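Local coordinates for protein alpha-glucosidase YIHQ (PDB 5AEG) that hydrolyses sulfoquinovosyl diacylglycerides and simple sulfoquinovosides to release sulfoquinovose, which the bacterium then degrades by sulfoglycolysis, at residues D35-W40 against K64-D69; D88-L93 against Q108-N113; T566-Y571 against A670-L675; G279-G284 against M561-T566. All coordinates share one frame; numbering follows the deposited sequence.

Contact 1 (D35-W40 against K64-D69)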
loop_
_atom_site.group_PDB
_atom_site.type_symbol
_atom_site.label_atom_id
_atom_site.label_comp_id
_atom_site.label_asym_id
_atom_site.label_seq_id
_atom_site.Cartn_x
_atom_site.Cartn_y
_atom_site.Cartn_z
ATOM N N ASP A 35 13.380 36.284 11.506
ATOM C CA ASP A 35 12.364 36.677 10.477
ATOM C C ASP A 35 11.752 35.547 9.686
ATOM O O ASP A 35 10.636 35.716 9.186
ATOM C CB ASP A 35 12.995 37.596 9.424
ATOM C CG ASP A 35 13.773 38.725 10.052
ATOM O OD1 ASP A 35 13.115 39.730 10.414
ATOM O OD2 ASP A 35 15.013 38.563 10.239
ATOM N N ASN A 36 12.492 34.443 9.528
ATOM C CA ASN A 36 12.001 33.240 8.808
ATOM C C ASN A 36 12.270 31.989 9.594
ATOM O O ASN A 36 13.224 31.276 9.359
ATOM C CB ASN A 36 12.524 33.229 7.366
ATOM C CG ASN A 36 11.730 34.222 6.479
ATOM O OD1 ASN A 36 10.499 34.309 6.557
ATOM N ND2 ASN A 36 12.432 35.007 5.688
ATOM N N PRO A 37 11.480 31.769 10.654
ATOM C CA PRO A 37 11.735 30.618 11.508
ATOM C C PRO A 37 11.433 29.286 10.770
ATOM O O PRO A 37 10.681 29.264 9.770
ATOM C CB PRO A 37 10.740 30.823 12.692
ATOM C CG PRO A 37 9.711 31.734 12.175
ATOM C CD PRO A 37 10.303 32.532 11.066
ATOM N N CYS A 38 11.985 28.221 11.293
ATOM C CA CYS A 38 11.802 26.917 10.784
ATOM C C CYS A 38 10.875 26.152 11.686
ATOM O O CYS A 38 10.404 25.058 11.287
ATOM C CB CYS A 38 13.124 26.190 10.688
ATOM S SG CYS A 38 13.947 25.590 12.166
ATOM N N LEU A 39 10.553 26.708 12.874
ATOM C CA LEU A 39 9.782 25.911 13.865
ATOM C C LEU A 39 8.705 26.661 14.563
ATOM O O LEU A 39 8.903 27.815 14.962
ATOM C CB LEU A 39 10.697 25.231 14.829
ATOM C CG LEU A 39 10.165 24.455 16.007
ATOM C CD1 LEU A 39 9.468 23.144 15.581
ATOM C CD2 LEU A 39 11.258 24.087 16.958
ATOM N N TRP A 40 7.488 26.054 14.567
ATOM C CA TRP A 40 6.363 26.517 15.342
ATOM C C TRP A 40 5.897 25.360 16.230
ATOM O O TRP A 40 5.960 24.186 15.848
ATOM C CB TRP A 40 5.155 26.960 14.458
ATOM C CG TRP A 40 5.271 28.124 13.568
ATOM C CD1 TRP A 40 4.602 29.261 13.687
ATOM C CD2 TRP A 40 6.073 28.244 12.381
ATOM N NE1 TRP A 40 4.882 30.110 12.654
ATOM C CE2 TRP A 40 5.832 29.528 11.853
ATOM C CE3 TRP A 40 6.986 27.406 11.741
ATOM C CZ2 TRP A 40 6.453 30.007 10.694
ATOM C CZ3 TRP A 40 7.616 27.849 10.590
ATOM C CH2 TRP A 40 7.318 29.132 10.046
ATOM N N LYS A 64 -0.630 28.317 17.948
ATOM C CA LYS A 64 0.444 28.046 17.029
ATOM C C LYS A 64 1.435 29.247 17.178
ATOM O O LYS A 64 1.081 30.394 16.861
ATOM C CB LYS A 64 -0.127 27.960 15.580
ATOM C CG LYS A 64 0.937 27.797 14.554
ATOM C CD LYS A 64 0.396 27.817 13.157
ATOM C CE LYS A 64 1.402 27.112 12.258
ATOM N NZ LYS A 64 1.237 27.520 10.869
ATOM N N ILE A 65 2.639 28.956 17.628
ATOM C CA ILE A 65 3.601 30.014 18.032
ATOM C C ILE A 65 4.944 29.754 17.400
ATOM O O ILE A 65 5.474 28.651 17.528
ATOM C CB ILE A 65 3.836 29.978 19.565
ATOM C CG1 ILE A 65 2.516 30.084 20.283
ATOM C CG2 ILE A 65 4.717 31.149 19.964
ATOM C CD1 ILE A 65 2.509 29.533 21.676
ATOM N N ALA A 66 5.484 30.766 16.752
ATOM C CA ALA A 66 6.738 30.697 16.051
ATOM C C ALA A 66 7.847 30.838 17.064
ATOM O O ALA A 66 7.805 31.789 17.890
ATOM C CB ALA A 66 6.805 31.839 15.029
ATOM N N LEU A 67 8.756 29.866 17.084
ATOM C CA LEU A 67 9.919 29.870 17.955
ATOM C C LEU A 67 11.047 30.561 17.201
ATOM O O LEU A 67 11.898 29.953 16.585
ATOM C CB LEU A 67 10.276 28.510 18.489
ATOM C CG LEU A 67 9.163 27.757 19.166
ATOM C CD1 LEU A 67 9.751 26.499 19.786
ATOM C CD2 LEU A 67 8.452 28.551 20.238
ATOM N N THR A 68 11.015 31.889 17.310
ATOM C CA THR A 68 11.893 32.743 16.541
ATOM C C THR A 68 13.345 32.758 17.094
ATOM O O THR A 68 14.324 32.978 16.337
ATOM C CB THR A 68 11.369 34.151 16.557
ATOM O OG1 THR A 68 11.204 34.562 17.918
ATOM C CG2 THR A 68 10.018 34.264 15.811
ATOM N N ASP A 69 13.509 32.481 18.383
ATOM C CA ASP A 69 14.837 32.606 19.007
ATOM C C ASP A 69 15.514 31.281 19.117
ATOM O O ASP A 69 14.895 30.260 19.473
ATOM C CB ASP A 69 14.719 33.172 20.444
ATOM C CG ASP A 69 13.950 34.465 20.520
ATOM O OD1 ASP A 69 13.816 35.152 19.479
ATOM O OD2 ASP A 69 13.405 34.779 21.609
#
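W40 and A66 face each other as an antiparallel, non-hydrogen-bonded pair, their CA atoms 4.3 Å apart. Next to this pair L67 N donates to L39 O over 3.0 Å, and the W40 CA approaches I65 O in a CA-H...O contact. The two segments belong to a beta hairpin of strands 39-49 and 56-74, the second within the galactose mutarotase-like domain of this family 31 enzyme. With CG anti to its carbonyl carbon (chi1 -65°), the W40 indole lies across the neighbouring strand. The A66 methyl sits over one face of the five-membered ring, CB 3.8 Å from its centroid, a CH-pi contact. Over the opposite face runs the extended K64 chain, its NZ 4.8 Å from the same centroid and 11° off the ring normal: a cation-pi pair; K64 makes a second one with W118 of strand 116-122. Replacing W40 by an alanine would probably cost the K64 ammonium one of its aromatic partners and take the ring face from the A66 methyl. P37 CG rests 4.1 Å from A66 CB. L39 and L67 lie side by side, pointing the same way, CD2 of L39 4.0 Å from CD1 of L67, with F83 touching both.

Contact 2 (D88-L93 against Q108-N113); sequences DISATL and QNDNLN
The D110 carboxylate is gripped at both oxygens. Its OD2 accepts S90 N at 3.1 Å, the donor 63° out of the carboxylate plane, and a water that also donates to D88 O. Its OD1 takes N111 N over 2.8 Å on the anti side, and H114 ND1. D110 CG stands between its backbone N and carbonyl carbon (chi1 51°), which brings OD2 back toward S90 while D110 N donates to S90 O at 2.9 Å. S90 thus meets D110 through both N and O, beyond the end of strand 103-109. A leucine in place of D110 would probably leave S90 N, N111 N and H114 ND1 without their carboxylate acceptor and the water with D88 O alone of the two. T92 and Q108 form an antiparallel hydrogen-bonded pair, T92 N to Q108 O and Q108 N to T92 O both 2.9 Å, in the hairpin of strands 89-97 and 103-109. At the adjoining non-hydrogen-bonded pair, A91 CB lies 3.6 Å from N109 OD1, buried without a hydrogen-bond partner, while N109 ND2 bonds H114 O. The bonds across come from the D110 carboxylate and the backbone; the D110 charge is probably stabilised by the donors at its oxygens.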
loop_
_atom_site.group_PDB
_atom_site.type_symbol
_atom_site.label_atom_id
_atom_site.label_comp_id
_atom_site.label_asym_id
_atom_site.label_seq_id
_atom_site.Cartn_x
_atom_site.Cartn_y
_atom_site.Cartn_z
ATOM N N ASP A 88 8.880 31.788 28.299
ATOM C CA ASP A 88 8.037 30.697 28.829
ATOM C C ASP A 88 7.789 29.531 27.814
ATOM O O ASP A 88 7.193 28.555 28.197
ATOM C CB ASP A 88 6.630 31.258 29.268
ATOM C CG ASP A 88 5.904 32.075 28.104
ATOM O OD1 ASP A 88 6.598 32.388 27.098
ATOM O OD2 ASP A 88 4.694 32.478 28.158
ATOM N N ILE A 89 8.155 29.657 26.536
ATOM C CA ILE A 89 7.779 28.650 25.501
ATOM C C ILE A 89 9.069 28.233 24.832
ATOM O O ILE A 89 9.799 29.101 24.336
ATOM C CB ILE A 89 6.812 29.290 24.453
ATOM C CG1 ILE A 89 5.687 30.012 25.164
ATOM C CG2 ILE A 89 6.247 28.236 23.467
ATOM C CD1 ILE A 89 5.182 31.228 24.391
ATOM N N SER A 90 9.342 26.932 24.774
ATOM C CA SER A 90 10.553 26.502 24.183
ATOM C C SER A 90 10.464 25.082 23.661
ATOM O O SER A 90 9.538 24.278 24.033
ATOM C CB SER A 90 11.707 26.598 25.238
ATOM O OG SER A 90 11.425 25.761 26.295
ATOM N N ALA A 91 11.461 24.747 22.846
ATOM C CA ALA A 91 11.638 23.348 22.435
ATOM C C ALA A 91 13.127 23.083 22.174
ATOM O O ALA A 91 13.842 24.009 21.863
ATOM C CB ALA A 91 10.851 23.108 21.121
ATOM N N THR A 92 13.547 21.845 22.182
ATOM C CA THR A 92 14.964 21.522 21.853
ATOM C C THR A 92 15.036 20.638 20.614
ATOM O O THR A 92 14.182 19.766 20.411
ATOM C CB THR A 92 15.700 20.769 22.958
ATOM O OG1 THR A 92 14.963 19.627 23.226
ATOM C CG2 THR A 92 15.768 21.588 24.259
ATOM N N LEU A 93 16.027 20.895 19.786
ATOM C CA LEU A 93 16.302 20.081 18.602
ATOM C C LEU A 93 17.716 19.600 18.693
ATOM O O LEU A 93 18.654 20.423 18.723
ATOM C CB LEU A 93 16.110 20.914 17.335
ATOM C CG LEU A 93 16.550 20.222 16.024
ATOM C CD1 LEU A 93 15.637 19.017 15.773
ATOM C CD2 LEU A 93 16.582 21.163 14.866
ATOM N N GLN A 108 11.998 17.911 20.843
ATOM C CA GLN A 108 11.167 17.722 22.019
ATOM C C GLN A 108 10.629 19.065 22.555
ATOM O O GLN A 108 11.411 19.937 22.877
ATOM C CB GLN A 108 11.962 16.923 23.066
ATOM C CG GLN A 108 11.267 16.688 24.418
ATOM C CD GLN A 108 9.957 15.878 24.300
ATOM O OE1 GLN A 108 9.969 14.672 24.034
ATOM N NE2 GLN A 108 8.804 16.557 24.451
ATOM N N ASN A 109 9.304 19.237 22.604
ATOM C CA ASN A 109 8.702 20.464 23.050
ATOM C C ASN A 109 8.879 20.502 24.600
ATOM O O ASN A 109 8.978 19.442 25.238
ATOM C CB ASN A 109 7.235 20.565 22.696
ATOM C CG ASN A 109 7.011 20.810 21.219
ATOM O OD1 ASN A 109 7.955 21.023 20.474
ATOM N ND2 ASN A 109 5.729 20.789 20.789
ATOM N N ASP A 110 8.913 21.714 25.129
ATOM C CA ASP A 110 9.035 21.977 26.592
ATOM C C ASP A 110 8.148 21.153 27.442
ATOM O O ASP A 110 8.546 20.568 28.395
ATOM C CB ASP A 110 8.791 23.489 26.891
ATOM C CG ASP A 110 7.457 24.090 26.260
ATOM O OD1 ASP A 110 6.654 23.340 25.551
ATOM O OD2 ASP A 110 7.204 25.362 26.378
ATOM N N ASN A 111 6.887 21.063 27.101
ATOM C CA ASN A 111 6.035 20.104 27.816
ATOM C C ASN A 111 5.010 19.432 26.904
ATOM O O ASN A 111 4.672 19.980 25.780
ATOM C CB ASN A 111 5.366 20.832 28.972
ATOM C CG ASN A 111 4.441 21.929 28.509
ATOM O OD1 ASN A 111 3.334 21.678 28.020
ATOM N ND2 ASN A 111 4.875 23.144 28.645
ATOM N N LEU A 112 4.469 18.339 27.457
ATOM C CA LEU A 112 3.473 17.480 26.818
ATOM C C LEU A 112 2.252 18.241 26.378
ATOM O O LEU A 112 1.624 17.811 25.433
ATOM C CB LEU A 112 2.996 16.315 27.735
ATOM C CG LEU A 112 3.822 15.031 27.894
ATOM C CD1 LEU A 112 3.037 14.037 28.763
ATOM C CD2 LEU A 112 4.197 14.382 26.563
ATOM N N ASN A 113 1.933 19.397 26.987
ATOM C CA ASN A 113 0.725 20.111 26.586
ATOM C C ASN A 113 0.845 20.769 25.249
ATOM O O ASN A 113 -0.147 21.072 24.620
ATOM C CB ASN A 113 0.289 21.139 27.630
ATOM C CG ASN A 113 -0.093 20.465 28.924
ATOM O OD1 ASN A 113 -0.938 19.600 28.911
ATOM N ND2 ASN A 113 0.627 20.738 29.978
HETATM O O HOH W 1 5.144 26.780 27.884
#

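Contact 3 (T566-Y571 against A670-L675); sequences TTLKPY and ALFASL
T567 meets the other segment through its methyl: with CG2 anti to the backbone N (chi1 -59° for OG1), that carbon comes 3.7 Å from L671 CD1 and 4.0 Å from L675 CD2, while OG1 turns back to T563 O in its own helix. The T567 carbonyl joins in, its O 3.5 Å from L671 CD1, and the T567 and L671 side chains slide past each other in opposite directions. L568 follows, crossing F672 at about a right angle so that its CD2 lies 3.8 Å from F672 CE1. These residues occupy the junction between helices 552-567 and 569-582, within the TIM-barrel domain, and the short helix 669-673 near the chain's end packs on that junction. At P570 the ring carbon CG reaches 4.1 Å to L671 CD2. Y571 then offers a ring face. CG anti to the backbone N (chi1 175°) turns this ring toward F672, whose CZ stands 3.6 Å above its plane and over its centre. The pair is T-shaped, planes at 89° and centroids 5.0 Å apart, with F672 supplying the edge. W668 makes a second edge-to-face pair with Y571, whose hydroxyl bonds to L609 O and D612 N, and I613 touches L568, Y571 and F672 alike.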
loop_
_atom_site.group_PDB
_atom_site.type_symbol
_atom_site.label_atom_id
_atom_site.label_comp_id
_atom_site.label_asym_id
_atom_site.label_seq_id
_atom_site.Cartn_x
_atom_site.Cartn_y
_atom_site.Cartn_z
ATOM N N THR A 566 3.034 -16.433 -17.377
ATOM C CA THR A 566 3.853 -17.592 -16.988
ATOM C C THR A 566 5.156 -17.667 -17.836
ATOM O O THR A 566 6.185 -18.054 -17.321
ATOM C CB THR A 566 3.124 -18.954 -17.033
ATOM O OG1 THR A 566 2.572 -19.172 -18.332
ATOM C CG2 THR A 566 2.029 -18.972 -15.974
ATOM N N THR A 567 5.100 -17.188 -19.069
ATOM C CA THR A 567 6.296 -17.127 -19.906
ATOM C C THR A 567 7.379 -16.200 -19.290
ATOM O O THR A 567 8.598 -16.486 -19.346
ATOM C CB THR A 567 5.974 -16.676 -21.287
ATOM O OG1 THR A 567 5.023 -17.575 -21.887
ATOM C CG2 THR A 567 7.276 -16.618 -22.185
ATOM N N LEU A 568 6.928 -15.111 -18.641
ATOM C CA LEU A 568 7.831 -14.225 -17.947
ATOM C C LEU A 568 8.408 -14.717 -16.656
ATOM O O LEU A 568 9.286 -14.019 -16.104
ATOM C CB LEU A 568 7.147 -12.877 -17.702
ATOM C CG LEU A 568 6.684 -12.099 -18.919
ATOM C CD1 LEU A 568 5.912 -10.910 -18.408
ATOM C CD2 LEU A 568 7.878 -11.591 -19.680
ATOM N N LYS A 569 7.974 -15.880 -16.136
ATOM C CA LYS A 569 8.401 -16.378 -14.854
ATOM C C LYS A 569 9.881 -16.145 -14.483
ATOM O O LYS A 569 10.175 -15.621 -13.405
ATOM C CB LYS A 569 8.006 -17.808 -14.619
ATOM C CG LYS A 569 8.570 -18.487 -13.385
ATOM C CD LYS A 569 7.973 -19.860 -13.132
ATOM C CE LYS A 569 8.389 -20.388 -11.779
ATOM N NZ LYS A 569 7.822 -21.737 -11.668
ATOM N N PRO A 570 10.813 -16.558 -15.354
ATOM C CA PRO A 570 12.202 -16.473 -14.877
ATOM C C PRO A 570 12.666 -15.029 -14.761
ATOM O O PRO A 570 13.479 -14.703 -13.896
ATOM C CB PRO A 570 13.008 -17.288 -15.959
ATOM C CG PRO A 570 12.114 -17.252 -17.121
ATOM C CD PRO A 570 10.709 -17.310 -16.610
ATOM N N TYR A 571 12.126 -14.160 -15.594
ATOM C CA TYR A 571 12.441 -12.747 -15.574
ATOM C C TYR A 571 11.883 -12.081 -14.299
ATOM O O TYR A 571 12.611 -11.392 -13.574
ATOM C CB TYR A 571 11.876 -12.058 -16.809
ATOM C CG TYR A 571 12.040 -10.587 -16.846
ATOM C CD1 TYR A 571 13.303 -10.003 -17.044
ATOM C CD2 TYR A 571 10.977 -9.737 -16.603
ATOM C CE1 TYR A 571 13.489 -8.666 -17.098
ATOM C CE2 TYR A 571 11.156 -8.358 -16.648
ATOM C CZ TYR A 571 12.407 -7.819 -16.902
ATOM O OH TYR A 571 12.559 -6.465 -16.925
ATOM N N ALA A 670 15.475 -12.690 -26.215
ATOM C CA ALA A 670 14.913 -13.858 -26.872
ATOM C C ALA A 670 13.608 -14.317 -26.152
ATOM O O ALA A 670 12.648 -14.658 -26.807
ATOM C CB ALA A 670 15.886 -14.988 -26.929
ATOM N N LEU A 671 13.573 -14.296 -24.819
ATOM C CA LEU A 671 12.309 -14.645 -24.069
ATOM C C LEU A 671 11.207 -13.656 -24.515
ATOM O O LEU A 671 10.144 -14.056 -24.852
ATOM C CB LEU A 671 12.509 -14.565 -22.563
ATOM C CG LEU A 671 11.293 -15.000 -21.714
ATOM C CD1 LEU A 671 10.966 -16.458 -21.947
ATOM C CD2 LEU A 671 11.657 -14.778 -20.304
ATOM N N PHE A 672 11.505 -12.372 -24.570
ATOM C CA PHE A 672 10.487 -11.376 -24.895
ATOM C C PHE A 672 10.035 -11.456 -26.337
ATOM O O PHE A 672 8.874 -11.248 -26.619
ATOM C CB PHE A 672 10.943 -9.954 -24.573
ATOM C CG PHE A 672 11.406 -9.746 -23.141
ATOM C CD1 PHE A 672 10.879 -10.472 -22.106
ATOM C CD2 PHE A 672 12.422 -8.830 -22.860
ATOM C CE1 PHE A 672 11.292 -10.272 -20.809
ATOM C CE2 PHE A 672 12.840 -8.607 -21.547
ATOM C CZ PHE A 672 12.257 -9.309 -20.525
ATOM N N ALA A 673 10.933 -11.809 -27.252
ATOM C CA ALA A 673 10.523 -11.968 -28.617
ATOM C C ALA A 673 9.504 -13.165 -28.821
ATOM O O ALA A 673 8.721 -13.190 -29.747
ATOM C CB ALA A 673 11.768 -12.184 -29.498
ATOM N N SER A 674 9.544 -14.106 -27.959
ATOM C CA SER A 674 8.665 -15.265 -28.001
ATOM C C SER A 674 7.202 -14.959 -27.592
ATOM O O SER A 674 6.304 -15.707 -27.925
ATOM C CB SER A 674 9.237 -16.355 -27.120
ATOM O OG SER A 674 8.912 -16.268 -25.730
ATOM N N LEU A 675 6.952 -13.820 -26.954
ATOM C CA LEU A 675 5.601 -13.420 -26.456
ATOM C C LEU A 675 4.532 -13.306 -27.527
ATOM O O LEU A 675 3.424 -13.849 -27.364
ATOM C CB LEU A 675 5.667 -12.074 -25.701
ATOM C CG LEU A 675 6.463 -12.082 -24.396
ATOM C CD1 LEU A 675 6.483 -10.689 -23.767
ATOM C CD2 LEU A 675 5.902 -13.067 -23.418
#

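Contact 4 (G279-G284 against M561-T566); sequences GVKVNG and MTTVFT
Two hydrogen bonds join K281 to the helix of 561-566. The backbone K281 N donates to T562 OG1 over 3.1 Å at 157°, and K281 NZ at the far end donates to T563 OG1 over 3.2 Å. The hydroxyl of T562 is also bonded to F558 O and that of T563 to A559 O, one turn earlier. The lysine chain bends at chi2 (-53°) and again at chi4 (-80°), carrying NZ along the helix surface to T563. Van der Waals contacts line the path: K281 CB lies 3.9 Å from T566 CG2, an apolar contact, K281 CG is 3.8 Å from T566 OG1, and V280 CG1 reaches 3.7 Å to T562 OG1. V280 and T562 both touch V257 of the neighbouring barrel strand. Inside the helix, T562 O accepts from both T566 N and T566 OG1, the hydroxyl 3.0 Å away on an in-plane lone pair. In the TIM barrel the contact sets the loop that leads from helix 265-277 into strand 282-286 against helix 552-567; G279 closes the former helix in a Schellman motif. Because each threonine hydroxyl that accepts from K281 also bonds a helix carbonyl, its rotation is probably fixed, the oxygen turned to accept from K281.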
loop_
_atom_site.group_PDB
_atom_site.type_symbol
_atom_site.label_atom_id
_atom_site.label_comp_id
_atom_site.label_asym_id
_atom_site.label_seq_id
_atom_site.Cartn_x
_atom_site.Cartn_y
_atom_site.Cartn_z
ATOM N N GLY A 279 -7.315 -24.206 -21.235
ATOM C CA GLY A 279 -5.918 -23.729 -21.500
ATOM C C GLY A 279 -5.463 -22.593 -20.562
ATOM O O GLY A 279 -4.361 -22.069 -20.707
ATOM N N VAL A 280 -6.261 -22.241 -19.547
ATOM C CA VAL A 280 -5.835 -21.177 -18.587
ATOM C C VAL A 280 -4.820 -21.761 -17.613
ATOM O O VAL A 280 -5.018 -22.815 -17.072
ATOM C CB VAL A 280 -7.036 -20.533 -17.848
ATOM C CG1 VAL A 280 -6.568 -19.376 -16.946
ATOM C CG2 VAL A 280 -8.068 -20.023 -18.857
ATOM N N LYS A 281 -3.732 -21.026 -17.370
ATOM C CA LYS A 281 -2.776 -21.390 -16.353
ATOM C C LYS A 281 -3.319 -20.880 -15.020
ATOM O O LYS A 281 -3.386 -19.629 -14.826
ATOM C CB LYS A 281 -1.391 -20.779 -16.598
ATOM C CG LYS A 281 -0.795 -20.989 -17.993
ATOM C CD LYS A 281 -0.802 -22.449 -18.360
ATOM C CE LYS A 281 0.120 -22.702 -19.561
ATOM N NZ LYS A 281 -0.619 -22.326 -20.786
ATOM N N VAL A 282 -3.622 -21.816 -14.142
ATOM C CA VAL A 282 -4.289 -21.532 -12.861
ATOM C C VAL A 282 -3.393 -22.050 -11.780
ATOM O O VAL A 282 -3.079 -23.249 -11.755
ATOM C CB VAL A 282 -5.669 -22.196 -12.742
ATOM C CG1 VAL A 282 -6.329 -21.835 -11.404
ATOM C CG2 VAL A 282 -6.609 -21.747 -13.814
ATOM N N ASN A 283 -2.962 -21.180 -10.880
ATOM C CA ASN A 283 -2.091 -21.600 -9.781
ATOM C C ASN A 283 -2.807 -21.725 -8.444
ATOM O O ASN A 283 -2.194 -22.086 -7.386
ATOM C CB ASN A 283 -0.902 -20.668 -9.653
ATOM C CG ASN A 283 -1.244 -19.300 -9.048
ATOM O OD1 ASN A 283 -2.398 -18.889 -8.986
ATOM N ND2 ASN A 283 -0.219 -18.610 -8.596
ATOM N N GLY A 284 -4.083 -21.348 -8.441
ATOM C CA GLY A 284 -4.771 -21.201 -7.148
ATOM C C GLY A 284 -6.226 -20.866 -7.226
ATOM O O GLY A 284 -6.710 -20.343 -8.223
ATOM N N MET A 561 -3.399 -14.451 -21.672
ATOM C CA MET A 561 -2.599 -13.568 -20.805
ATOM C C MET A 561 -1.983 -14.255 -19.666
ATOM O O MET A 561 -0.885 -13.832 -19.225
ATOM C CB MET A 561 -3.415 -12.304 -20.362
ATOM C CG MET A 561 -4.050 -11.529 -21.518
ATOM S SD MET A 561 -2.966 -11.186 -22.927
ATOM C CE MET A 561 -1.841 -10.013 -22.183
ATOM N N THR A 562 -2.591 -15.340 -19.161
ATOM C CA THR A 562 -1.875 -16.165 -18.206
ATOM C C THR A 562 -0.692 -16.897 -18.835
ATOM O O THR A 562 0.282 -17.169 -18.130
ATOM C CB THR A 562 -2.756 -17.163 -17.417
ATOM O OG1 THR A 562 -3.395 -18.091 -18.302
ATOM C CG2 THR A 562 -3.828 -16.397 -16.660
ATOM N N THR A 563 -0.786 -17.209 -20.121
ATOM C CA THR A 563 0.391 -17.785 -20.795
ATOM C C THR A 563 1.475 -16.727 -20.954
ATOM O O THR A 563 2.622 -17.042 -20.810
ATOM C CB THR A 563 -0.008 -18.387 -22.139
ATOM O OG1 THR A 563 -0.976 -19.368 -21.875
ATOM C CG2 THR A 563 1.126 -19.057 -22.769
ATOM N N VAL A 564 1.090 -15.507 -21.261
ATOM C CA VAL A 564 2.056 -14.359 -21.263
ATOM C C VAL A 564 2.733 -14.350 -19.904
ATOM O O VAL A 564 3.967 -14.375 -19.807
ATOM C CB VAL A 564 1.389 -13.062 -21.659
ATOM C CG1 VAL A 564 2.278 -11.852 -21.432
ATOM C CG2 VAL A 564 0.903 -13.144 -23.152
ATOM N N PHE A 565 1.933 -14.297 -18.832
ATOM C CA PHE A 565 2.469 -14.066 -17.511
ATOM C C PHE A 565 3.438 -15.204 -17.140
ATOM O O PHE A 565 4.555 -14.978 -16.598
ATOM C CB PHE A 565 1.274 -13.993 -16.483
ATOM C CG PHE A 565 1.696 -14.002 -15.055
ATOM C CD1 PHE A 565 2.213 -12.858 -14.493
ATOM C CD2 PHE A 565 1.461 -15.097 -14.258
ATOM C CE1 PHE A 565 2.550 -12.835 -13.139
ATOM C CE2 PHE A 565 1.748 -15.104 -12.909
ATOM C CZ PHE A 565 2.339 -13.948 -12.340
ATOM N N THR A 566 3.034 -16.433 -17.377
ATOM C CA THR A 566 3.853 -17.592 -16.988
ATOM C C THR A 566 5.156 -17.667 -17.836
ATOM O O THR A 566 6.185 -18.054 -17.321
ATOM C CB THR A 566 3.124 -18.954 -17.033
ATOM O OG1 THR A 566 2.572 -19.172 -18.332
ATOM C CG2 THR A 566 2.029 -18.972 -15.974
#

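The four contacts form two pairs on opposite sides of the chain's centre. Contacts 1 and 2 have centres 13 Å apart and meet on the beta-sheet region at the N-terminal side, where L67 CD1 of contact 1 packs 3.8 Å from A91 CB of contact 2. Contacts 3 and 4, also 13 Å apart between centres, share T566 and use helix 552-567, so the helix that faces the barrel loop in contact 4 leads into the junction of contact 3. Centres of contacts 1 and 4 are 59 Å apart, their nearest atoms about 46 Å. All four lie away from the known functional sites, including the nucleophile D405 and the presumed proton donor D472, and are structural packing.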